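Local coordinates for protein peroxiredoxin (Clostridioides difficile, PDB 6TSB) that combines a probable peroxide-reducing peroxiredoxin domain with a chitinase domain, the part present here, that hydrolyses β-1,4 linkages in chitin, at residues E103-A108 with Y116-Q121; I136-P141 with P152-N157; A164-I169 with K173-A178. One frame throughout, in Å; residues are numbered along the deposited sequence.

All three interactions lie in the family 18 glycosidase domain, and in each the touching side chains are largely buried. Interaction 1 joins two consecutive helices through rings and a methyl group, without polar bonds. Interactions 2 and 3 share helix 154-169 and set it against neighbouring parallel strands, 133-137 and 174-179 respectively. Interaction 2 lies at the start of that helix, where a buried carboxylate meets an indole near the end of strand 133-137. Interaction 3 lies at the last turns of the helix, where an arginine joins aliphatic packing and K173 is partly exposed. S106 of interaction 1 bonds to D154 of interaction 2, while I136 pairs through its backbone with S176 and A178 of interaction 3.

Interaction 1: residues E103-A108 with Y116-Q121; sequences EGFSDA and YNFARQ
F118 reaches from its helix to touch both F105 and A108, and its ring carries the whole contact. At its far end CZ lies 3.7 Å from CE1 of F105, while nearer its root CD1 lies 3.8 Å from CB of A108. The two rings lean together with their planes at 50° and their centroids 5.8 Å apart, too tilted for a parallel stack and not upright enough for an edge-to-face pair. F118 extends because CG stands anti to the backbone N (chi1 -166°), which projects the ring out from the helix; F105 instead keeps CG beside its own backbone N and anti to the carbonyl carbon. A108 suits its place because a lone methyl lets the backbones approach, with CA of A108 6.3 Å from CA of F118.

Both helices, 105-109 and 112-128, belong to the TIM barrel of a family 18 glycosidase. They follow strand 92-98, and I97 of that strand touches both phenylalanines, so the rings fill the layer between sheet and helices. F118 also packs on L161 and I165 of helix 154-169, whereas F105 stacks on the indole of W138.

The short helix begins at G104, its N-cap residue. With phi at 125°, a backbone where a CB would press on the carbonyl O of E103, glycine fits well. G104 O then accepts a hydrogen bond from A108 N at 3.0 Å, closing the first turn that carries the methyl. E103 folds back over this start: its OE2 takes the N-H of G104 at 3.0 Å, on the anti side of the carboxylate and tilted from its plane, and OE1 accepts the backbone N-H of T149.

Interaction 2: residues I136-P141 with P152-N157; sequences IDWEYP and PQDREN
The chain leaving strand 133-137 comes closest to the start of helix 154-169 at P141 and D154, whose CA atoms are 5.2 Å apart, and a cis peptide between E139 and Y140 shapes the approach. D154 points its short side chain across the end of the W138 indole, CG lying 3.6 Å from CZ2 of W138. The carboxylate and ring planes stand 65° apart, with OD1 in the indole plane at its edge, 4.0 Å from CH2. W138 gets there with CG anti to its backbone N (chi1 -172°), which sends the benzene half toward the helix. P141 adds to both partners: its CB meets CB of D154 at 4.0 Å, and its CG sits over one face of the indole, toward the rim.

The sequence from D135 to E139, DIDWE, fits the DxDxE signature of family 18 chitinases, and W138 lies within it, directed away from the acidic side chains and into the helical layer, where F158 meets its ring edge-to-face. D154 is buried yet well supplied with partners: OD1 bonds to S106 OG, while OD2 accepts the N-H groups of R151 and G142. These bonds, helped by the nearby helix start, probably favour the ionised carboxylate, and the slightly electropositive edge of the indole may suit OD1.

Interaction 3: residues A164-I169 with K173-A178; sequences AIRDVI and KWLSVA
R166 and L175 make the closest side-chain crossing, with NH2 of R166 3.4 Å from CB of L175, so that this CB lies over one face of the guanidinium. At the edge of the same group, NH1 donates to O of K173 at 2.8 Å, with an N-H...O angle of 154°; the bond lies near the guanidinium plane and in the carbonyl plane. The arginine starts with CG anti to its backbone N and then bends at both chi2 and chi3, which curls the long chain back over the strand. Beside it I169 thrusts CD1 to 3.8 Å from CB of K173 and 4.2 Å from CB of L175. Its CG1 sits between the backbone N and carbonyl carbon (chi1 74°), an uncommon setting in a helix that directs the ethyl arm at the strand. One turn back, I165 CG2 faces L175 CD1 at 4.3 Å.

Helix and strand run almost antiparallel, 167° between directions, with axes 10.0 Å apart. This is the return half of a beta-alpha-beta crossover, strand 133-137, helix 154-169, strand 174-179, the repeating unit of a TIM barrel. Branched aliphatic residues suit the seam, and alternation along the strand turns L175 to the helix but W174 and S176 away from it.

Further out, D200 positions the arginine: its OD2 forms a salt bridge with R166 NH2 and also accepts the N-H of L175. NH2 bonds to O of I198 as well, and NH1 to O of G170, so several acceptors fix the guanidinium's rotation. On the strand's other side W174 NE1 donates to OG of S176 at 2.8 Å, and that hydroxyl bonds in turn to OD1 of D135.

Interaction 1: residues E103-A108 with Y116-Q121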
ATOM      1  N   GLU A 103     -36.811  15.320  12.431  1.00 49.71           N
ATOM      2  CA  GLU A 103     -37.745  16.477  12.418  1.00 52.07           C
ATOM      3  C   GLU A 103     -37.903  17.008  13.842  1.00 45.79           C
ATOM      4  O   GLU A 103     -37.582  16.268  14.783  1.00 45.78           O
ATOM      5  CB  GLU A 103     -39.111  16.081  11.834  1.00 54.09           C
ATOM      6  CG  GLU A 103     -40.103  17.238  11.744  1.00 58.25           C
ATOM      7  CD  GLU A 103     -39.691  18.346  10.794  1.00 55.62           C
ATOM      8  OE1 GLU A 103     -39.866  18.143   9.580  1.00 59.12           O
ATOM      9  OE2 GLU A 103     -39.173  19.393  11.265  1.00 53.54           O
ATOM     10  N   GLY A 104     -38.275  18.284  13.950  1.00 45.52           N
ATOM     11  CA  GLY A 104     -38.723  18.920  15.195  1.00 44.61           C
ATOM     12  C   GLY A 104     -37.942  20.160  15.563  1.00 42.48           C
ATOM     13  O   GLY A 104     -38.414  20.911  16.453  1.00 44.04           O
ATOM     14  N   PHE A 105     -36.745  20.381  15.023  1.00 42.76           N
ATOM     15  CA  PHE A 105     -35.857  21.422  15.632  1.00 42.22           C
ATOM     16  C   PHE A 105     -36.335  22.840  15.286  1.00 38.99           C
ATOM     17  O   PHE A 105     -36.173  23.760  16.153  1.00 41.26           O
ATOM     18  CB  PHE A 105     -34.401  21.273  15.196  1.00 42.81           C
ATOM     19  CG  PHE A 105     -33.588  20.291  15.995  1.00 43.05           C
ATOM     20  CD1 PHE A 105     -33.200  20.592  17.282  1.00 41.23           C
ATOM     21  CD2 PHE A 105     -33.170  19.091  15.441  1.00 43.46           C
ATOM     22  CE1 PHE A 105     -32.440  19.697  18.012  1.00 40.99           C
ATOM     23  CE2 PHE A 105     -32.395  18.206  16.172  1.00 43.47           C
ATOM     24  CZ  PHE A 105     -32.027  18.519  17.453  1.00 40.92           C
ATOM     25  N   SER A 106     -36.788  23.049  14.039  1.00 39.60           N
ATOM     26  CA  SER A 106     -37.241  24.374  13.527  1.00 43.83           C
ATOM     27  C   SER A 106     -38.414  24.865  14.394  1.00 43.91           C
ATOM     28  O   SER A 106     -38.393  26.046  14.804  1.00 42.82           O
ATOM     29  CB  SER A 106     -37.608  24.315  12.053  1.00 44.71           C
ATOM     30  OG  SER A 106     -37.901  25.616  11.569  1.00 44.56           O
ATOM     31  N   ASP A 107     -39.364  23.965  14.707  1.00 44.14           N
ATOM     32  CA  ASP A 107     -40.494  24.222  15.649  1.00 46.63           C
ATOM     33  C   ASP A 107     -39.927  24.504  17.047  1.00 44.99           C
ATOM     34  O   ASP A 107     -40.353  25.488  17.649  1.00 48.69           O
ATOM     35  CB  ASP A 107     -41.508  23.069  15.686  1.00 42.85           C
ATOM     36  CG  ASP A 107     -42.414  23.020  14.476  1.00 45.06           C
ATOM     37  OD1 ASP A 107     -42.195  23.843  13.575  1.00 44.62           O
ATOM     38  OD2 ASP A 107     -43.306  22.128  14.419  1.00 47.83           O
ATOM     39  N   ALA A 108     -39.000  23.689  17.543  1.00 41.45           N
ATOM     40  CA  ALA A 108     -38.459  23.816  18.916  1.00 41.59           C
ATOM     41  C   ALA A 108     -37.735  25.146  19.067  1.00 43.89           C
ATOM     42  O   ALA A 108     -37.682  25.694  20.183  1.00 44.05           O
ATOM     43  CB  ALA A 108     -37.524  22.671  19.182  1.00 43.63           C
ATOM     44  N   TYR A 116     -37.675  27.281  25.777  1.00 45.38           N
ATOM     45  CA  TYR A 116     -37.635  27.001  27.233  1.00 44.95           C
ATOM     46  C   TYR A 116     -38.017  25.526  27.454  1.00 45.18           C
ATOM     47  O   TYR A 116     -37.370  24.833  28.218  1.00 44.41           O
ATOM     48  CB  TYR A 116     -38.559  27.960  27.992  1.00 45.54           C
ATOM     49  CG  TYR A 116     -38.485  27.824  29.497  1.00 50.09           C
ATOM     50  CD1 TYR A 116     -37.495  28.464  30.233  1.00 58.12           C
ATOM     51  CD2 TYR A 116     -39.374  27.016  30.192  1.00 47.46           C
ATOM     52  CE1 TYR A 116     -37.406  28.326  31.612  1.00 62.33           C
ATOM     53  CE2 TYR A 116     -39.300  26.863  31.567  1.00 51.47           C
ATOM     54  CZ  TYR A 116     -38.311  27.520  32.285  1.00 62.10           C
ATOM     55  OH  TYR A 116     -38.237  27.388  33.645  1.00 58.84           O
ATOM     56  N   ASN A 117     -39.053  25.062  26.757  1.00 48.23           N
ATOM     57  CA  ASN A 117     -39.597  23.684  26.855  1.00 49.51           C
ATOM     58  C   ASN A 117     -38.535  22.672  26.408  1.00 48.57           C
ATOM     59  O   ASN A 117     -38.294  21.710  27.138  1.00 47.65           O
ATOM     60  CB  ASN A 117     -40.860  23.524  26.018  1.00 48.45           C
ATOM     61  CG  ASN A 117     -41.485  22.162  26.198  1.00 47.99           C
ATOM     62  OD1 ASN A 117     -41.649  21.708  27.315  1.00 58.13           O
ATOM     63  ND2 ASN A 117     -41.841  21.506  25.111  1.00 48.44           N
ATOM     64  N   PHE A 118     -37.928  22.880  25.241  1.00 45.06           N
ATOM     65  CA  PHE A 118     -36.831  22.008  24.753  1.00 44.20           C
ATOM     66  C   PHE A 118     -35.714  21.965  25.788  1.00 42.77           C
ATOM     67  O   PHE A 118     -35.316  20.885  26.168  1.00 42.65           O
ATOM     68  CB  PHE A 118     -36.288  22.480  23.410  1.00 42.64           C
ATOM     69  CG  PHE A 118     -35.427  21.452  22.725  1.00 41.99           C
ATOM     70  CD1 PHE A 118     -35.986  20.509  21.884  1.00 39.65           C
ATOM     71  CD2 PHE A 118     -34.057  21.425  22.931  1.00 46.61           C
ATOM     72  CE1 PHE A 118     -35.192  19.558  21.268  1.00 40.94           C
ATOM     73  CE2 PHE A 118     -33.263  20.472  22.307  1.00 41.58           C
ATOM     74  CZ  PHE A 118     -33.835  19.544  21.480  1.00 38.32           C
ATOM     75  N   ALA A 119     -35.220  23.125  26.220  1.00 42.97           N
ATOM     76  CA  ALA A 119     -34.106  23.174  27.174  1.00 44.08           C
ATOM     77  C   ALA A 119     -34.505  22.362  28.411  1.00 46.41           C
ATOM     78  O   ALA A 119     -33.719  21.514  28.768  1.00 45.44           O
ATOM     79  CB  ALA A 119     -33.730  24.587  27.523  1.00 44.47           C
ATOM     80  N   ARG A 120     -35.668  22.630  29.017  1.00 42.73           N
ATOM     81  CA  ARG A 120     -36.150  21.961  30.260  1.00 54.09           C
ATOM     82  C   ARG A 120     -36.052  20.437  30.072  1.00 51.99           C
ATOM     83  O   ARG A 120     -35.642  19.761  31.007  1.00 42.73           O
ATOM     84  CB  ARG A 120     -37.592  22.375  30.615  1.00 56.59           C
ATOM     85  CG  ARG A 120     -38.045  22.030  32.038  1.00 66.66           C
ATOM     86  CD  ARG A 120     -39.539  22.230  32.367  1.00 70.80           C
ATOM     87  NE  ARG A 120     -40.421  21.899  31.231  1.00 78.30           N
ATOM     88  CZ  ARG A 120     -40.785  20.667  30.836  1.00 76.85           C
ATOM     89  NH1 ARG A 120     -40.402  19.591  31.504  1.00 80.51           N
ATOM     90  NH2 ARG A 120     -41.545  20.508  29.768  1.00 69.52           N
ATOM     91  N   GLN A 121     -36.429  19.919  28.903  1.00 42.41           N
ATOM     92  CA  GLN A 121     -36.466  18.464  28.655  1.00 45.40           C
ATOM     93  C   GLN A 121     -35.038  17.933  28.498  1.00 48.67           C
ATOM     94  O   GLN A 121     -34.790  16.773  28.854  1.00 46.54           O
ATOM     95  CB  GLN A 121     -37.275  18.196  27.396  1.00 45.22           C
ATOM     96  CG  GLN A 121     -38.722  18.611  27.550  1.00 51.82           C
ATOM     97  CD  GLN A 121     -39.615  17.763  26.687  1.00 56.35           C
ATOM     98  OE1 GLN A 121     -39.500  16.541  26.641  1.00 57.11           O
ATOM     99  NE2 GLN A 121     -40.526  18.419  26.002  1.00 65.26           N
TER

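Interaction 2: residues I136-P141 with P152-N157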
ATOM      1  N   ILE A 136     -26.181  18.338  19.893  1.00 36.96           N
ATOM      2  CA  ILE A 136     -27.379  18.708  19.082  1.00 35.27           C
ATOM      3  C   ILE A 136     -27.094  18.444  17.622  1.00 34.47           C
ATOM      4  O   ILE A 136     -26.106  18.962  17.137  1.00 43.38           O
ATOM      5  CB  ILE A 136     -27.769  20.159  19.363  1.00 39.62           C
ATOM      6  CG1 ILE A 136     -27.989  20.371  20.863  1.00 38.38           C
ATOM      7  CG2 ILE A 136     -28.980  20.551  18.530  1.00 40.86           C
ATOM      8  CD1 ILE A 136     -29.156  19.604  21.419  1.00 35.31           C
ATOM      9  N   ASP A 137     -27.883  17.595  16.966  1.00 41.66           N
ATOM     10  CA  ASP A 137     -27.643  17.176  15.563  1.00 41.55           C
ATOM     11  C   ASP A 137     -28.812  17.622  14.696  1.00 41.01           C
ATOM     12  O   ASP A 137     -29.462  16.785  14.075  1.00 38.69           O
ATOM     13  CB  ASP A 137     -27.410  15.681  15.367  1.00 49.88           C
ATOM     14  CG  ASP A 137     -26.136  15.158  16.003  1.00 55.23           C
ATOM     15  OD1 ASP A 137     -25.764  15.694  17.062  1.00 53.89           O
ATOM     16  OD2 ASP A 137     -25.537  14.192  15.433  1.00 66.39           O
ATOM     17  N   TRP A 138     -28.943  18.930  14.537  1.00 43.48           N
ATOM     18  CA  TRP A 138     -29.902  19.543  13.590  1.00 42.91           C
ATOM     19  C   TRP A 138     -29.252  19.598  12.203  1.00 45.68           C
ATOM     20  O   TRP A 138     -28.214  20.288  12.056  1.00 45.20           O
ATOM     21  CB  TRP A 138     -30.291  20.904  14.163  1.00 43.64           C
ATOM     22  CG  TRP A 138     -31.386  21.617  13.452  1.00 39.42           C
ATOM     23  CD1 TRP A 138     -32.027  21.266  12.301  1.00 39.29           C
ATOM     24  CD2 TRP A 138     -31.911  22.887  13.849  1.00 38.74           C
ATOM     25  NE1 TRP A 138     -32.950  22.219  11.979  1.00 42.88           N
ATOM     26  CE2 TRP A 138     -32.909  23.221  12.919  1.00 42.15           C
ATOM     27  CE3 TRP A 138     -31.668  23.737  14.935  1.00 41.96           C
ATOM     28  CZ2 TRP A 138     -33.635  24.412  13.021  1.00 46.36           C
ATOM     29  CZ3 TRP A 138     -32.396  24.899  15.047  1.00 45.36           C
ATOM     30  CH2 TRP A 138     -33.360  25.236  14.095  1.00 45.32           C
ATOM     31  N   GLU A 139     -29.818  18.871  11.235  1.00 40.53           N
ATOM     32  CA  GLU A 139     -29.181  18.613   9.926  1.00 46.33           C
ATOM     33  C   GLU A 139     -30.123  19.047   8.788  1.00 43.80           C
ATOM     34  O   GLU A 139     -30.650  18.228   8.042  1.00 43.63           O
ATOM     35  CB  GLU A 139     -28.737  17.139   9.888  1.00 54.48           C
ATOM     36  CG  GLU A 139     -27.630  16.800  10.889  1.00 55.96           C
ATOM     37  CD  GLU A 139     -26.985  15.421  10.774  1.00 58.51           C
ATOM     38  OE1 GLU A 139     -27.002  14.871   9.672  1.00 52.56           O
ATOM     39  OE2 GLU A 139     -26.453  14.900  11.794  1.00 63.11           O
ATOM     40  N   TYR A 140     -30.287  20.354   8.555  1.00 44.36           N
ATOM     41  CA  TYR A 140     -29.478  21.426   9.100  1.00 45.77           C
ATOM     42  C   TYR A 140     -30.411  22.614   9.292  1.00 41.27           C
ATOM     43  O   TYR A 140     -31.394  22.752   8.585  1.00 42.78           O
ATOM     44  CB  TYR A 140     -28.307  21.747   8.152  1.00 50.02           C
ATOM     45  CG  TYR A 140     -27.315  20.624   7.944  1.00 49.79           C
ATOM     46  CD1 TYR A 140     -26.334  20.380   8.891  1.00 51.49           C
ATOM     47  CD2 TYR A 140     -27.354  19.786   6.831  1.00 55.49           C
ATOM     48  CE1 TYR A 140     -25.436  19.330   8.759  1.00 54.77           C
ATOM     49  CE2 TYR A 140     -26.450  18.737   6.675  1.00 55.74           C
ATOM     50  CZ  TYR A 140     -25.480  18.513   7.645  1.00 59.23           C
ATOM     51  OH  TYR A 140     -24.573  17.483   7.581  1.00 69.08           O
ATOM     52  N   PRO A 141     -30.147  23.534  10.230  1.00 40.65           N
ATOM     53  CA  PRO A 141     -30.969  24.730  10.333  1.00 46.27           C
ATOM     54  C   PRO A 141     -31.016  25.438   8.973  1.00 49.41           C
ATOM     55  O   PRO A 141     -30.032  25.457   8.295  1.00 51.91           O
ATOM     56  CB  PRO A 141     -30.248  25.605  11.357  1.00 43.53           C
ATOM     57  CG  PRO A 141     -29.357  24.663  12.142  1.00 43.08           C
ATOM     58  CD  PRO A 141     -29.067  23.498  11.215  1.00 42.40           C
ATOM     59  N   PRO A 152     -36.337  30.569   7.305  1.00 67.08           N
ATOM     60  CA  PRO A 152     -35.257  31.566   7.266  1.00 64.42           C
ATOM     61  C   PRO A 152     -34.643  31.935   8.632  1.00 59.65           C
ATOM     62  O   PRO A 152     -33.438  32.068   8.731  1.00 59.66           O
ATOM     63  CB  PRO A 152     -35.973  32.802   6.688  1.00 74.76           C
ATOM     64  CG  PRO A 152     -37.072  32.238   5.801  1.00 72.18           C
ATOM     65  CD  PRO A 152     -37.481  30.930   6.448  1.00 72.14           C
ATOM     66  N   GLN A 153     -35.480  32.031   9.669  1.00 51.67           N
ATOM     67  CA  GLN A 153     -35.097  32.432  11.050  1.00 49.33           C
ATOM     68  C   GLN A 153     -34.359  31.293  11.788  1.00 43.69           C
ATOM     69  O   GLN A 153     -33.805  31.572  12.883  1.00 46.20           O
ATOM     70  CB  GLN A 153     -36.341  32.852  11.850  1.00 58.28           C
ATOM     71  CG  GLN A 153     -37.310  33.746  11.095  1.00 63.40           C
ATOM     72  CD  GLN A 153     -38.418  32.957  10.433  1.00 70.16           C
ATOM     73  OE1 GLN A 153     -39.291  32.417  11.104  1.00 89.46           O
ATOM     74  NE2 GLN A 153     -38.407  32.881   9.110  1.00 56.84           N
ATOM     75  N   ASP A 154     -34.331  30.062  11.259  1.00 39.30           N
ATOM     76  CA  ASP A 154     -33.638  28.909  11.895  1.00 38.94           C
ATOM     77  C   ASP A 154     -32.248  29.313  12.402  1.00 41.16           C
ATOM     78  O   ASP A 154     -31.902  28.957  13.546  1.00 47.49           O
ATOM     79  CB  ASP A 154     -33.565  27.731  10.940  1.00 39.08           C
ATOM     80  CG  ASP A 154     -34.873  26.974  10.837  1.00 42.32           C
ATOM     81  OD1 ASP A 154     -35.789  27.229  11.657  1.00 45.22           O
ATOM     82  OD2 ASP A 154     -34.975  26.144   9.929  1.00 48.96           O
ATOM     83  N   ARG A 155     -31.507  30.097  11.626  1.00 45.72           N
ATOM     84  CA  ARG A 155     -30.079  30.398  11.898  1.00 44.07           C
ATOM     85  C   ARG A 155     -29.987  31.237  13.164  1.00 41.04           C
ATOM     86  O   ARG A 155     -29.243  30.871  14.054  1.00 44.62           O
ATOM     87  CB  ARG A 155     -29.412  31.039  10.672  1.00 46.28           C
ATOM     88  CG  ARG A 155     -27.998  31.575  10.877  1.00 46.46           C
ATOM     89  CD  ARG A 155     -27.302  31.783   9.527  1.00 50.23           C
ATOM     90  NE  ARG A 155     -25.905  32.188   9.628  1.00 47.76           N
ATOM     91  CZ  ARG A 155     -25.479  33.431   9.859  1.00 57.10           C
ATOM     92  NH1 ARG A 155     -26.336  34.429  10.016  1.00 56.54           N
ATOM     93  NH2 ARG A 155     -24.184  33.676   9.932  1.00 56.77           N
ATOM     94  N   GLU A 156     -30.713  32.334  13.260  1.00 49.53           N
ATOM     95  CA  GLU A 156     -30.628  33.157  14.492  1.00 51.91           C
ATOM     96  C   GLU A 156     -31.263  32.377  15.642  1.00 41.45           C
ATOM     97  O   GLU A 156     -30.829  32.561  16.798  1.00 42.42           O
ATOM     98  CB  GLU A 156     -31.275  34.524  14.290  1.00 56.69           C
ATOM     99  CG  GLU A 156     -30.402  35.481  13.500  1.00 64.22           C
ATOM    100  CD  GLU A 156     -31.180  36.690  13.020  1.00 77.88           C
ATOM    101  OE1 GLU A 156     -31.916  36.539  12.018  1.00 77.14           O
ATOM    102  OE2 GLU A 156     -31.105  37.750  13.697  1.00 74.11           O
ATOM    103  N   ASN A 157     -32.279  31.573  15.332  1.00 40.35           N
ATOM    104  CA  ASN A 157     -33.074  30.835  16.344  1.00 44.73           C
ATOM    105  C   ASN A 157     -32.169  29.775  16.981  1.00 48.54           C
ATOM    106  O   ASN A 157     -32.261  29.604  18.226  1.00 41.39           O
ATOM    107  CB  ASN A 157     -34.371  30.268  15.747  1.00 46.08           C
ATOM    108  CG  ASN A 157     -35.464  31.315  15.542  1.00 46.23           C
ATOM    109  OD1 ASN A 157     -35.334  32.476  15.966  1.00 41.24           O
ATOM    110  ND2 ASN A 157     -36.521  30.921  14.835  1.00 40.52           N
TER

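Interaction 3: residues A164-I169 with K173-A178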
ATOM      1  N   ALA A 164     -30.657  28.891  25.511  1.00 45.07           N
ATOM      2  CA  ALA A 164     -31.696  28.352  26.422  1.00 43.14           C
ATOM      3  C   ALA A 164     -31.220  27.030  27.039  1.00 40.27           C
ATOM      4  O   ALA A 164     -31.352  26.894  28.260  1.00 49.89           O
ATOM      5  CB  ALA A 164     -33.010  28.209  25.698  1.00 42.23           C
ATOM      6  N   ILE A 165     -30.601  26.138  26.259  1.00 42.86           N
ATOM      7  CA  ILE A 165     -30.027  24.864  26.793  1.00 39.94           C
ATOM      8  C   ILE A 165     -28.903  25.179  27.792  1.00 41.42           C
ATOM      9  O   ILE A 165     -28.937  24.697  28.952  1.00 41.90           O
ATOM     10  CB  ILE A 165     -29.577  23.966  25.637  1.00 39.63           C
ATOM     11  CG1 ILE A 165     -30.735  23.706  24.668  1.00 38.34           C
ATOM     12  CG2 ILE A 165     -28.985  22.695  26.206  1.00 40.00           C
ATOM     13  CD1 ILE A 165     -30.388  22.908  23.437  1.00 34.31           C
ATOM     14  N   ARG A 166     -27.950  26.010  27.405  1.00 40.87           N
ATOM     15  CA  ARG A 166     -26.806  26.325  28.305  1.00 42.41           C
ATOM     16  C   ARG A 166     -27.287  26.972  29.614  1.00 43.88           C
ATOM     17  O   ARG A 166     -26.651  26.709  30.696  1.00 45.96           O
ATOM     18  CB  ARG A 166     -25.785  27.223  27.598  1.00 40.09           C
ATOM     19  CG  ARG A 166     -24.633  27.675  28.493  1.00 40.63           C
ATOM     20  CD  ARG A 166     -23.820  26.519  29.042  1.00 40.25           C
ATOM     21  NE  ARG A 166     -22.958  25.947  28.003  1.00 44.15           N
ATOM     22  CZ  ARG A 166     -22.250  24.822  28.115  1.00 44.65           C
ATOM     23  NH1 ARG A 166     -22.301  24.091  29.220  1.00 46.98           N
ATOM     24  NH2 ARG A 166     -21.502  24.425  27.103  1.00 41.43           N
ATOM     25  N   ASP A 167     -28.298  27.848  29.535  1.00 48.23           N
ATOM     26  CA  ASP A 167     -28.846  28.576  30.718  1.00 53.05           C
ATOM     27  C   ASP A 167     -29.334  27.537  31.751  1.00 53.39           C
ATOM     28  O   ASP A 167     -29.052  27.708  32.939  1.00 49.45           O
ATOM     29  CB  ASP A 167     -29.921  29.608  30.323  1.00 62.05           C
ATOM     30  CG  ASP A 167     -29.424  30.899  29.653  1.00 74.59           C
ATOM     31  OD1 ASP A 167     -28.172  31.086  29.543  1.00 78.10           O
ATOM     32  OD2 ASP A 167     -30.294  31.728  29.228  1.00 65.58           O
ATOM     33  N   VAL A 168     -29.976  26.452  31.308  1.00 56.38           N
ATOM     34  CA  VAL A 168     -30.580  25.417  32.210  1.00 56.77           C
ATOM     35  C   VAL A 168     -29.515  24.396  32.659  1.00 50.52           C
ATOM     36  O   VAL A 168     -29.429  24.178  33.857  1.00 45.81           O
ATOM     37  CB  VAL A 168     -31.817  24.769  31.547  1.00 57.23           C
ATOM     38  CG1 VAL A 168     -32.375  23.594  32.316  1.00 55.68           C
ATOM     39  CG2 VAL A 168     -32.920  25.801  31.369  1.00 63.33           C
ATOM     40  N   ILE A 169     -28.721  23.803  31.757  1.00 50.99           N
ATOM     41  CA  ILE A 169     -27.851  22.637  32.113  1.00 46.08           C
ATOM     42  C   ILE A 169     -26.627  23.107  32.888  1.00 45.55           C
ATOM     43  O   ILE A 169     -26.088  22.274  33.622  1.00 50.65           O
ATOM     44  CB  ILE A 169     -27.451  21.794  30.894  1.00 46.50           C
ATOM     45  CG1 ILE A 169     -26.399  22.500  30.027  1.00 47.10           C
ATOM     46  CG2 ILE A 169     -28.695  21.388  30.121  1.00 47.34           C
ATOM     47  CD1 ILE A 169     -25.846  21.665  28.897  1.00 45.27           C
ATOM     48  N   LYS A 173     -21.614  21.066  32.224  1.00 54.57           N
ATOM     49  CA  LYS A 173     -22.077  19.962  31.349  1.00 46.42           C
ATOM     50  C   LYS A 173     -21.639  20.240  29.913  1.00 48.22           C
ATOM     51  O   LYS A 173     -21.552  21.414  29.473  1.00 55.33           O
ATOM     52  CB  LYS A 173     -23.600  19.794  31.367  1.00 54.07           C
ATOM     53  CG  LYS A 173     -24.239  19.441  32.704  1.00 50.19           C
ATOM     54  CD  LYS A 173     -23.966  18.015  33.118  1.00 53.97           C
ATOM     55  CE  LYS A 173     -24.401  17.711  34.533  1.00 52.39           C
ATOM     56  NZ  LYS A 173     -23.906  16.377  34.918  1.00 56.16           N
ATOM     57  N   TRP A 174     -21.362  19.169  29.203  1.00 42.54           N
ATOM     58  CA  TRP A 174     -20.936  19.210  27.799  1.00 42.05           C
ATOM     59  C   TRP A 174     -22.136  19.608  26.958  1.00 45.23           C
ATOM     60  O   TRP A 174     -23.225  19.024  27.099  1.00 40.42           O
ATOM     61  CB  TRP A 174     -20.365  17.854  27.429  1.00 41.72           C
ATOM     62  CG  TRP A 174     -20.254  17.516  25.981  1.00 36.17           C
ATOM     63  CD1 TRP A 174     -21.201  17.598  25.000  1.00 37.43           C
ATOM     64  CD2 TRP A 174     -19.118  16.879  25.400  1.00 35.24           C
ATOM     65  NE1 TRP A 174     -20.711  17.084  23.831  1.00 34.80           N
ATOM     66  CE2 TRP A 174     -19.439  16.616  24.054  1.00 38.92           C
ATOM     67  CE3 TRP A 174     -17.869  16.501  25.904  1.00 39.58           C
ATOM     68  CZ2 TRP A 174     -18.530  16.005  23.195  1.00 40.06           C
ATOM     69  CZ3 TRP A 174     -16.984  15.882  25.057  1.00 39.09           C
ATOM     70  CH2 TRP A 174     -17.314  15.632  23.724  1.00 40.00           C
ATOM     71  N   LEU A 175     -21.924  20.599  26.112  1.00 39.27           N
ATOM     72  CA  LEU A 175     -22.882  20.914  25.049  1.00 37.75           C
ATOM     73  C   LEU A 175     -22.073  20.963  23.765  1.00 39.16           C
ATOM     74  O   LEU A 175     -21.024  21.587  23.787  1.00 40.06           O
ATOM     75  CB  LEU A 175     -23.543  22.259  25.377  1.00 40.38           C
ATOM     76  CG  LEU A 175     -24.390  22.850  24.252  1.00 40.19           C
ATOM     77  CD1 LEU A 175     -25.466  21.874  23.821  1.00 42.00           C
ATOM     78  CD2 LEU A 175     -25.011  24.169  24.684  1.00 42.24           C
ATOM     79  N   SER A 176     -22.543  20.313  22.710  1.00 34.71           N
ATOM     80  CA  SER A 176     -21.850  20.256  21.418  1.00 38.39           C
ATOM     81  C   SER A 176     -22.899  20.296  20.316  1.00 36.58           C
ATOM     82  O   SER A 176     -24.064  20.047  20.581  1.00 40.02           O
ATOM     83  CB  SER A 176     -20.954  19.037  21.316  1.00 39.64           C
ATOM     84  OG  SER A 176     -21.706  17.813  21.340  1.00 42.42           O
ATOM     85  N   VAL A 177     -22.462  20.618  19.122  1.00 36.21           N
ATOM     86  CA  VAL A 177     -23.324  20.793  17.937  1.00 36.89           C
ATOM     87  C   VAL A 177     -22.593  20.040  16.849  1.00 37.68           C
ATOM     88  O   VAL A 177     -21.376  20.187  16.766  1.00 42.51           O
ATOM     89  CB  VAL A 177     -23.456  22.292  17.631  1.00 43.44           C
ATOM     90  CG1 VAL A 177     -23.989  22.554  16.228  1.00 44.43           C
ATOM     91  CG2 VAL A 177     -24.303  22.973  18.695  1.00 46.82           C
ATOM     92  N   ALA A 178     -23.312  19.215  16.116  1.00 41.99           N
ATOM     93  CA  ALA A 178     -22.820  18.518  14.920  1.00 42.93           C
ATOM     94  C   ALA A 178     -23.151  19.406  13.735  1.00 43.07           C
ATOM     95  O   ALA A 178     -24.347  19.740  13.601  1.00 46.05           O
ATOM     96  CB  ALA A 178     -23.488  17.167  14.774  1.00 42.94           C
TER